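Local atomic coordinates of amino Transferase (PDB entry 3ELE), a protein that probably transfers amino groups between amino acids and 2-oxo acids as a pyridoxal-5'-phosphate-dependent aminotransferase of the class I and II family. Residues A[88-91]-A[96-99]; A[310-315]-A[380-385]. All coordinates share one frame; numbering follows the deposited sequence. Where two conformers were deposited one is given.

Contact 1 of 2, residues A[88-91]-A[96-99]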
ATOM      1  N   PHE A  88      12.870  -4.326 -20.988  1.00 35.60           N
ATOM      2  CA  PHE A  88      14.121  -3.797 -20.426  1.00 34.31           C
ATOM      3  C   PHE A  88      14.944  -4.918 -19.761  1.00 33.60           C
ATOM      4  O   PHE A  88      16.156  -4.966 -19.933  1.00 33.81           O
ATOM      5  CB  PHE A  88      13.869  -2.655 -19.412  1.00 34.59           C
ATOM      6  CG  PHE A  88      15.094  -2.289 -18.597  1.00 33.95           C
ATOM      7  CD1 PHE A  88      16.124  -1.542 -19.166  1.00 36.06           C
ATOM      8  CD2 PHE A  88      15.243  -2.755 -17.293  1.00 34.21           C
ATOM      9  CE1 PHE A  88      17.290  -1.246 -18.435  1.00 36.60           C
ATOM     10  CE2 PHE A  88      16.397  -2.465 -16.550  1.00 36.57           C
ATOM     11  CZ  PHE A  88      17.421  -1.715 -17.115  1.00 32.45           C
ATOM     12  N   LEU A  89      14.282  -5.756 -18.964  1.00 33.10           N
ATOM     13  CA  LEU A  89      14.929  -6.893 -18.266  1.00 32.77           C
ATOM     14  C   LEU A  89      15.485  -7.933 -19.257  1.00 31.85           C
ATOM     15  O   LEU A  89      16.589  -8.431 -19.065  1.00 31.76           O
ATOM     16  CB  LEU A  89      13.967  -7.562 -17.265  1.00 31.22           C
ATOM     17  CG  LEU A  89      13.522  -6.757 -16.032  1.00 31.02           C
ATOM     18  CD1 LEU A  89      12.441  -7.536 -15.205  1.00 22.15           C
ATOM     19  CD2 LEU A  89      14.713  -6.353 -15.162  1.00 27.38           C
ATOM     20  N   ASN A  90      14.717  -8.231 -20.309  1.00 31.00           N
ATOM     21  CA  ASN A  90      15.159  -9.155 -21.374  1.00 31.25           C
ATOM     22  C   ASN A  90      16.389  -8.606 -22.130  1.00 30.37           C
ATOM     23  O   ASN A  90      17.338  -9.329 -22.352  1.00 30.30           O
ATOM     24  CB  ASN A  90      14.007  -9.486 -22.337  1.00 30.41           C
ATOM     25  CG  ASN A  90      12.827 -10.156 -21.637  1.00 32.61           C
ATOM     26  OD1 ASN A  90      12.923 -10.574 -20.477  1.00 31.74           O
ATOM     27  ND2 ASN A  90      11.687 -10.216 -22.324  1.00 33.47           N
ATOM     28  N   ASN A  91      16.368  -7.320 -22.485  1.00 31.40           N
ATOM     29  CA  ASN A  91      17.500  -6.676 -23.157  1.00 32.01           C
ATOM     30  C   ASN A  91      18.763  -6.557 -22.298  1.00 32.53           C
ATOM     31  O   ASN A  91      19.874  -6.553 -22.851  1.00 33.14           O
ATOM     32  CB  ASN A  91      17.121  -5.297 -23.716  1.00 31.98           C
ATOM     33  CG  ASN A  91      16.145  -5.368 -24.912  1.00 39.15           C
ATOM     34  OD1 ASN A  91      16.165  -6.319 -25.714  1.00 43.64           O
ATOM     35  ND2 ASN A  91      15.313  -4.321 -25.056  1.00 38.71           N
ATOM     36  N   HIS A  96      13.416 -13.902 -20.808  1.00 30.81           N
ATOM     37  CA  HIS A  96      12.300 -13.980 -21.783  1.00 32.52           C
ATOM     38  C   HIS A  96      10.941 -13.683 -21.130  1.00 32.52           C
ATOM     39  O   HIS A  96       9.929 -14.348 -21.421  1.00 31.03           O
ATOM     40  CB  HIS A  96      12.296 -15.363 -22.481  1.00 33.96           C
ATOM     41  CG  HIS A  96      12.256 -16.515 -21.525  1.00 34.81           C
ATOM     42  ND1 HIS A  96      13.401 -17.071 -20.998  1.00 35.53           N
ATOM     43  CD2 HIS A  96      11.217 -17.182 -20.966  1.00 38.93           C
ATOM     44  CE1 HIS A  96      13.069 -18.046 -20.168  1.00 40.29           C
ATOM     45  NE2 HIS A  96      11.749 -18.127 -20.125  1.00 40.55           N
ATOM     46  N   PHE A  97      10.916 -12.651 -20.281  1.00 31.64           N
ATOM     47  CA  PHE A  97       9.687 -12.243 -19.602  1.00 31.28           C
ATOM     48  C   PHE A  97       8.743 -11.504 -20.558  1.00 31.27           C
ATOM     49  O   PHE A  97       9.160 -10.970 -21.586  1.00 29.84           O
ATOM     50  CB  PHE A  97       9.963 -11.288 -18.419  1.00 30.66           C
ATOM     51  CG  PHE A  97      10.924 -11.822 -17.413  1.00 27.50           C
ATOM     52  CD1 PHE A  97      10.629 -12.989 -16.719  1.00 31.46           C
ATOM     53  CD2 PHE A  97      12.119 -11.150 -17.130  1.00 32.93           C
ATOM     54  CE1 PHE A  97      11.504 -13.495 -15.792  1.00 31.35           C
ATOM     55  CE2 PHE A  97      13.006 -11.646 -16.179  1.00 31.31           C
ATOM     56  CZ  PHE A  97      12.690 -12.823 -15.512  1.00 30.38           C
ATOM     57  N   ASN A  98       7.462 -11.512 -20.201  1.00 32.15           N
ATOM     58  CA  ASN A  98       6.437 -10.717 -20.885  1.00 32.07           C
ATOM     59  C   ASN A  98       5.736  -9.871 -19.817  1.00 30.24           C
ATOM     60  O   ASN A  98       6.022 -10.023 -18.633  1.00 29.27           O
ATOM     61  CB  ASN A  98       5.496 -11.610 -21.724  1.00 33.20           C
ATOM     62  CG  ASN A  98       4.724 -12.613 -20.898  1.00 36.72           C
ATOM     63  OD1 ASN A  98       4.119 -12.278 -19.874  1.00 37.89           O
ATOM     64  ND2 ASN A  98       4.699 -13.856 -21.365  1.00 46.93           N
ATOM     65  N   ALA A  99       4.822  -8.996 -20.231  1.00 29.68           N
ATOM     66  CA  ALA A  99       4.073  -8.123 -19.296  1.00 29.83           C
ATOM     67  C   ALA A  99       3.427  -8.909 -18.127  1.00 30.43           C
ATOM     68  O   ALA A  99       3.474  -8.482 -16.958  1.00 30.47           O
ATOM     69  CB  ALA A  99       2.995  -7.347 -20.052  1.00 29.49           C
TER

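Contact 2 of 2, residues A[310-315]-A[380-385]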
ATOM      1  N   LYS A 310      29.876   6.140  -5.066  1.00 37.58           N
ATOM      2  CA  LYS A 310      31.187   5.454  -5.175  1.00 38.19           C
ATOM      3  C   LYS A 310      32.273   6.337  -4.580  1.00 37.63           C
ATOM      4  O   LYS A 310      33.107   5.847  -3.833  1.00 38.05           O
ATOM      5  CB  LYS A 310      31.565   5.136  -6.623  1.00 38.58           C
ATOM      6  CG  LYS A 310      32.858   4.286  -6.813  1.00 38.62           C
ATOM      7  CD  LYS A 310      33.478   4.588  -8.168  1.00 45.30           C
ATOM      8  CE  LYS A 310      34.649   3.677  -8.505  1.00 49.75           C
ATOM      9  NZ  LYS A 310      35.806   3.699  -7.528  1.00 54.16           N
ATOM     10  N   GLU A 311      32.265   7.619  -4.942  1.00 38.00           N
ATOM     11  CA  GLU A 311      33.235   8.600  -4.412  1.00 38.58           C
ATOM     12  C   GLU A 311      33.192   8.669  -2.884  1.00 36.81           C
ATOM     13  O   GLU A 311      34.242   8.696  -2.249  1.00 36.33           O
ATOM     14  CB  GLU A 311      33.046   9.980  -5.045  1.00 38.49           C
ATOM     15  CG  GLU A 311      33.545  10.052  -6.480  1.00 42.14           C
ATOM     16  CD  GLU A 311      33.510  11.460  -7.088  1.00 43.39           C
ATOM     17  OE1 GLU A 311      32.908  12.389  -6.487  1.00 52.81           O
ATOM     18  OE2 GLU A 311      34.109  11.635  -8.184  1.00 52.50           O
ATOM     19  N   ASN A 312      31.984   8.656  -2.311  1.00 36.47           N
ATOM     20  CA  ASN A 312      31.809   8.607  -0.844  1.00 36.26           C
ATOM     21  C   ASN A 312      32.354   7.308  -0.238  1.00 34.88           C
ATOM     22  O   ASN A 312      33.007   7.367   0.798  1.00 33.87           O
ATOM     23  CB  ASN A 312      30.339   8.823  -0.412  1.00 36.32           C
ATOM     24  CG  ASN A 312      29.883  10.294  -0.516  1.00 30.80           C
ATOM     25  OD1 ASN A 312      30.629  11.181  -0.932  1.00 37.96           O
ATOM     26  ND2 ASN A 312      28.637  10.536  -0.142  1.00 29.53           N
ATOM     27  N   ARG A 313      32.100   6.163  -0.893  1.00 35.28           N
ATOM     28  CA  ARG A 313      32.620   4.856  -0.446  1.00 35.05           C
ATOM     29  C   ARG A 313      34.132   4.899  -0.332  1.00 34.21           C
ATOM     30  O   ARG A 313      34.671   4.572   0.709  1.00 34.79           O
ATOM     31  CB  ARG A 313      32.256   3.710  -1.408  1.00 35.54           C
ATOM     32  CG  ARG A 313      32.665   2.298  -0.901  1.00 36.16           C
ATOM     33  CD  ARG A 313      32.726   1.252  -2.025  1.00 35.70           C
ATOM     34  NE  ARG A 313      33.642   1.656  -3.089  1.00 37.39           N
ATOM     35  CZ  ARG A 313      33.960   0.933  -4.167  1.00 36.16           C
ATOM     36  NH1 ARG A 313      33.483  -0.284  -4.353  1.00 37.73           N
ATOM     37  NH2 ARG A 313      34.801   1.429  -5.069  1.00 33.03           N
ATOM     38  N   ASP A 314      34.789   5.313  -1.413  1.00 33.75           N
ATOM     39  CA  ASP A 314      36.254   5.380  -1.491  1.00 33.97           C
ATOM     40  C   ASP A 314      36.868   6.342  -0.470  1.00 32.90           C
ATOM     41  O   ASP A 314      37.887   6.042   0.140  1.00 30.43           O
ATOM     42  CB  ASP A 314      36.693   5.777  -2.916  1.00 34.96           C
ATOM     43  CG  ASP A 314      36.313   4.744  -3.964  1.00 34.93           C
ATOM     44  OD1 ASP A 314      35.989   3.621  -3.584  1.00 42.52           O
ATOM     45  OD2 ASP A 314      36.361   5.037  -5.175  1.00 42.68           O
ATOM     46  N   LEU A 315      36.216   7.480  -0.272  1.00 33.77           N
ATOM     47  CA  LEU A 315      36.682   8.483   0.688  1.00 33.71           C
ATOM     48  C   LEU A 315      36.596   7.901   2.118  1.00 32.33           C
ATOM     49  O   LEU A 315      37.583   7.883   2.831  1.00 32.09           O
ATOM     50  CB  LEU A 315      35.854   9.763   0.543  1.00 33.71           C
ATOM     51  CG  LEU A 315      36.310  11.053   1.211  1.00 36.59           C
ATOM     52  CD1 LEU A 315      37.635  11.549   0.578  1.00 39.52           C
ATOM     53  CD2 LEU A 315      35.223  12.118   1.010  1.00 34.49           C
ATOM     54  N   GLU A 380      31.596  16.241   1.914  1.00 40.29           N
ATOM     55  CA  GLU A 380      32.411  17.101   2.795  1.00 39.50           C
ATOM     56  C   GLU A 380      32.296  16.698   4.276  1.00 37.42           C
ATOM     57  O   GLU A 380      33.270  16.855   5.015  1.00 37.86           O
ATOM     58  CB  GLU A 380      32.108  18.601   2.591  1.00 39.87           C
ATOM     59  CG  GLU A 380      32.098  19.087   1.120  1.00 45.50           C
ATOM     60  CD  GLU A 380      33.271  18.573   0.277  1.00 48.27           C
ATOM     61  OE1 GLU A 380      34.425  18.960   0.542  1.00 48.23           O
ATOM     62  OE2 GLU A 380      33.017  17.793  -0.671  1.00 52.18           O
HETATM   63  N   MSE A 381      31.126  16.182   4.685  1.00 35.10           N
HETATM   64  CA  MSE A 381      30.921  15.712   6.054  0.80 34.62           C
HETATM   65  C   MSE A 381      31.845  14.507   6.316  1.00 34.48           C
HETATM   66  O   MSE A 381      32.407  14.396   7.405  1.00 34.62           O
HETATM   67  CB  MSE A 381      29.434  15.382   6.318  0.80 34.34           C
HETATM   68  CG  MSE A 381      29.116  14.902   7.722  0.80 35.14           C
HETATM   69 SE   MSE A 381      29.566  13.007   7.988  0.60 34.88          SE
HETATM   70  CE  MSE A 381      27.915  12.122   7.431  0.80 39.26           C
ATOM     71  N   ILE A 382      31.996  13.613   5.324  1.00 34.25           N
ATOM     72  CA  ILE A 382      32.900  12.444   5.449  1.00 34.09           C
ATOM     73  C   ILE A 382      34.345  12.906   5.739  1.00 34.53           C
ATOM     74  O   ILE A 382      34.991  12.369   6.632  1.00 33.70           O
ATOM     75  CB  ILE A 382      32.905  11.509   4.194  1.00 34.33           C
ATOM     76  CG1 ILE A 382      31.521  10.924   3.934  1.00 33.21           C
ATOM     77  CG2 ILE A 382      33.892  10.348   4.395  1.00 32.64           C
ATOM     78  CD1 ILE A 382      31.471   9.973   2.735  1.00 34.72           C
ATOM     79  N   LYS A 383      34.817  13.927   5.016  1.00 35.78           N
ATOM     80  CA  LYS A 383      36.172  14.487   5.234  1.00 37.00           C
ATOM     81  C   LYS A 383      36.306  15.176   6.596  1.00 36.42           C
ATOM     82  O   LYS A 383      37.310  14.977   7.291  1.00 35.44           O
ATOM     83  CB  LYS A 383      36.556  15.493   4.144  1.00 37.83           C
ATOM     84  CG  LYS A 383      36.544  14.942   2.729  1.00 41.91           C
ATOM     85  CD  LYS A 383      37.095  15.966   1.781  1.00 47.05           C
ATOM     86  CE  LYS A 383      37.087  15.479   0.359  1.00 49.29           C
ATOM     87  NZ  LYS A 383      37.763  16.490  -0.508  1.00 53.79           N
ATOM     88  N   HIS A 384      35.276  15.945   6.979  1.00 36.39           N
ATOM     89  CA  HIS A 384      35.292  16.666   8.276  0.50 35.78           C
ATOM     90  C   HIS A 384      35.149  15.697   9.465  1.00 35.55           C
ATOM     91  O   HIS A 384      35.542  16.024  10.580  1.00 34.40           O
ATOM     92  CB  HIS A 384      34.225  17.780   8.365  0.50 35.83           C
ATOM     93  CG  HIS A 384      34.278  18.767   7.237  0.50 33.46           C
ATOM     94  ND1 HIS A 384      33.148  19.211   6.585  0.50 31.86           N
ATOM     95  CD2 HIS A 384      35.327  19.321   6.589  0.50 33.63           C
ATOM     96  CE1 HIS A 384      33.497  20.037   5.617  0.50 35.35           C
ATOM     97  NE2 HIS A 384      34.815  20.122   5.598  0.50 34.61           N
ATOM     98  N   SER A 385      34.618  14.497   9.226  1.00 34.89           N
ATOM     99  CA  SER A 385      34.472  13.480  10.280  1.00 34.23           C
ATOM    100  C   SER A 385      35.768  12.775  10.699  1.00 33.20           C
ATOM    101  O   SER A 385      35.808  12.197  11.792  1.00 32.10           O
ATOM    102  CB  SER A 385      33.489  12.398   9.850  1.00 33.85           C
ATOM    103  OG  SER A 385      34.039  11.537   8.864  1.00 34.51           O
TER

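Contact 1 of 2, residues A[88-91]-A[96-99]
The carboxamide of Asn90 closes a two-bond ring with the backbone of Phe97. ND2 of Asn90 gives a hydrogen to Phe97 O at 2.7 Å, with an N-H...O angle of 160°. This donor lies in the carbonyl plane, on a lone pair of the oxygen, and the oxygen in turn lies in the amide plane of Asn90, within 6°. The return bond is less regular. Phe97 N donates to Asn90 OD1 at 2.9 Å, and its approach is tilted from the plane of the side-chain carbonyl. Both polar groups of one backbone residue are therefore met by one side chain, and the two bonds fix the rotation of the amide. OD1 also takes a hydrogen bond with Thr95 OG1. His96 N is near OD1 too, but its angle is too poor for a bond.

Asn90 stands in the last turn of helix 79-93, and its side chain bonds to the backbone of the loop that follows. The helix ends, the loop turns back, and the chain then enters strand 102-105 at one edge of the seven-stranded sheet of the large domain of a fold-type I aminotransferase. CG of Asn90 stands anti to its carbonyl carbon (chi1 -60°), which sends the amide outward to the loop.

Next to the polar pair the contact is apolar. Leu89 CB sits at the edge of the Phe97 ring, near its plane, 4.0 Å from CD2. Asn90 OD1 comes obliquely to CD2 of Phe97 at 3.5 Å. Leu261 of strand 258-261 and Phe232 touch both Leu89 and Phe97, so these two side chains are buried against the body of the domain. His96 points its CB away from the helix, and its NE2 is hydrogen-bonded with Glu265 OE2.

Contact 2 of 2, residues A[310-315]-A[380-385]
Ile382 pushes its CD1 methyl against Asn312, 3.5 Å from CB of that residue. The contact is a side-by-side packing of two parallel helices, 306-323 and 379-396, in the C-terminal part of this aminotransferase fold. The axes of segments 310-315 and 380-385 come within 10.1 Å and run at 5° to each other. No hydrogen bond crosses between them.

The second first-shell residue is Leu315. Its CG is anti to the backbone N (chi1 -167°), and CD2 reaches across to the other helix. There CD2 lies 4.0 Å from Ile382 CB and 3.6 Å from Lys383 CG. The Leu315 and Lys383 side chains cross at about a right angle. The lysine touches the leucine methyls with its aliphatic CG and CE. Lys383 is exposed, whereas Ile382 and Asn312 are buried.

The next shell is polar. Asn312 ND2 gives a hydrogen bond to Tyr375 O, in the chain just ahead of helix 379-396, which holds the amide while its carbon atoms receive Ile382. Arg313 turns away from the interface. It forms salt bridges with Asp314 and Asp226, and its NH1 bonds to Pro330 O. Lys310 NZ bridges to Asp314 OD2 on the syn lone pair at 2.8 Å. Arg313 grips the other carboxylate oxygen side-on: NE at 3.1 Å and NH2 at 2.9 Å both donate to Asp314 OD1.

In the fold
Contacts 1 and 2 do not touch. Their centres are 37 Å apart, and their nearest atoms about 19 Å. Each lies 22 Å from the chain centre, and each is partly buried, with two buried residues and one exposed among the four that touch. They share no helix or strand. Contact 1 is local: it ties the end of one helix to the loop leading into the large sheet. Contact 2 joins two helices distant in sequence, with an antiparallel sheet formed entirely by the chain between them. The chemistry differs accordingly. An amide-to-backbone pair leads in the first. The second meets through carbon, and the salt-bridge network of Lys310, Arg313 and Asp314 takes no part in it.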